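PDB 2W9M: polymerase X from Deinococcus radiodurans, which probably extends DNA strands with deoxyribonucleotides as a family X DNA polymerase in DNA repair, and binds zinc ions. Local coordinates for residues 225-229 with 230-234. Residues are numbered along the deposited sequence; the frame is centred on the assembly and turned at random.
Sequences SGDYE and GVPVE
Tyr228 and Val231 close a beta hairpin with a two-residue turn, hydrogen-bonded in both directions (Tyr228 N to Val231 O 2.9 Å, Val231 N to Tyr228 O 3.1 Å), with the strand segments 225-228 and 231-234 antiparallel at 148°. The turn is type I', and Glu229 and Gly230 both have positive phi, as that type requires; at Gly230's backbone angles a CB would collide with Glu229 O, so the position suits glycine. Further along, Gly226 and Val233 form a second hydrogen-bonded pair, with Val233 N to Gly226 O at 3.0 Å. On the Tyr228 face, Val233 CG2 packs 3.9 Å from Tyr228 CB. The ring itself carries Glu229 CG over one face near its rim, while its hydroxyl is hydrogen-bonded to Glu129. On the opposite face of the sheet, with Ser225, Pro232 and Glu234, Asp227 holds CG anti to the backbone N (chi1 -157°), which helps turn its carboxylate back over the turn: OD2 makes a weak bond of 3.3 Å to Gly230 N, bent to 124°, and OD1 lies 4.1 Å from Pro232 CD. Glu229 reaches Arg125 in a salt bridge. The hairpin belongs to a mixed sheet, strand 231-238 running parallel to strand 194-203, while Val231 and Val233 pack against helix 163-176.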
loop_
_atom_site.group_PDB
_atom_site.type_symbol
_atom_site.label_atom_id
_atom_site.label_comp_id
_atom_site.label_asym_id
_atom_site.label_seq_id
_atom_site.Cartn_x
_atom_site.Cartn_y
_atom_site.Cartn_z
ATOM N N SER A 225 17.367 4.892 22.016
ATOM C CA SER A 225 17.068 5.244 20.634
ATOM C C SER A 225 18.282 5.069 19.725
ATOM O O SER A 225 19.404 4.877 20.194
ATOM C CB SER A 225 16.531 6.676 20.537
ATOM O OG SER A 225 17.575 7.627 20.667
ATOM N N GLY A 226 18.048 5.134 18.421
ATOM C CA GLY A 226 19.096 4.899 17.450
ATOM C C GLY A 226 18.558 4.921 16.035
ATOM O O GLY A 226 17.511 5.511 15.766
ATOM N N ASP A 227 19.269 4.261 15.129
ATOM C CA ASP A 227 18.924 4.276 13.719
ATOM C C ASP A 227 19.330 2.939 13.121
ATOM O O ASP A 227 20.520 2.626 13.044
ATOM C CB ASP A 227 19.681 5.409 13.018
ATOM C CG ASP A 227 19.006 5.866 11.735
ATOM O OD1 ASP A 227 17.903 6.451 11.820
ATOM O OD2 ASP A 227 19.588 5.661 10.643
ATOM N N TYR A 228 18.349 2.143 12.709
ATOM C CA TYR A 228 18.654 0.877 12.057
ATOM C C TYR A 228 18.428 0.941 10.548
ATOM O O TYR A 228 17.290 0.904 10.077
ATOM C CB TYR A 228 17.855 -0.278 12.661
ATOM C CG TYR A 228 18.324 -1.628 12.161
ATOM C CD1 TYR A 228 19.509 -2.186 12.627
ATOM C CD2 TYR A 228 17.597 -2.334 11.213
ATOM C CE1 TYR A 228 19.951 -3.412 12.172
ATOM C CE2 TYR A 228 18.029 -3.565 10.754
ATOM C CZ TYR A 228 19.206 -4.098 11.237
ATOM O OH TYR A 228 19.644 -5.320 10.780
ATOM N N GLU A 229 19.526 1.035 9.802
ATOM C CA GLU A 229 19.476 1.111 8.348
ATOM C C GLU A 229 18.538 2.206 7.850
ATOM O O GLU A 229 17.698 1.969 6.983
ATOM C CB GLU A 229 19.103 -0.250 7.760
ATOM C CG GLU A 229 20.149 -1.316 8.056
ATOM C CD GLU A 229 19.738 -2.697 7.592
ATOM O OE1 GLU A 229 18.682 -2.819 6.935
ATOM O OE2 GLU A 229 20.473 -3.663 7.888
ATOM N N GLY A 230 18.694 3.404 8.412
ATOM C CA GLY A 230 17.930 4.563 7.985
ATOM C C GLY A 230 16.609 4.738 8.709
ATOM O O GLY A 230 16.025 5.822 8.691
ATOM N N VAL A 231 16.134 3.671 9.343
ATOM C CA VAL A 231 14.864 3.699 10.056
ATOM C C VAL A 231 15.078 4.025 11.532
ATOM O O VAL A 231 15.691 3.243 12.259
ATOM C CB VAL A 231 14.143 2.350 9.952
ATOM C CG1 VAL A 231 12.795 2.420 10.640
ATOM C CG2 VAL A 231 13.990 1.943 8.496
ATOM N N PRO A 232 14.577 5.189 11.979
ATOM C CA PRO A 232 14.700 5.597 13.385
ATOM C C PRO A 232 14.082 4.559 14.324
ATOM O O PRO A 232 13.021 4.001 14.027
ATOM C CB PRO A 232 13.904 6.903 13.444
ATOM C CG PRO A 232 13.896 7.409 12.040
ATOM C CD PRO A 232 13.858 6.191 11.173
ATOM N N VAL A 233 14.748 4.306 15.445
ATOM C CA VAL A 233 14.321 3.269 16.372
ATOM C C VAL A 233 14.212 3.800 17.794
ATOM O O VAL A 233 15.064 4.558 18.245
ATOM C CB VAL A 233 15.303 2.085 16.368
ATOM C CG1 VAL A 233 15.061 1.186 17.565
ATOM C CG2 VAL A 233 15.178 1.298 15.076
ATOM N N GLU A 234 13.155 3.397 18.492
ATOM C CA GLU A 234 12.993 3.728 19.902
ATOM C C GLU A 234 12.559 2.503 20.684
ATOM O O GLU A 234 11.587 1.840 20.329
ATOM C CB GLU A 234 11.968 4.844 20.093
ATOM C CG GLU A 234 12.435 6.203 19.617
ATOM C CD GLU A 234 11.411 7.288 19.878
ATOM O OE1 GLU A 234 10.843 7.322 20.991
ATOM O OE2 GLU A 234 11.180 8.110 18.968
#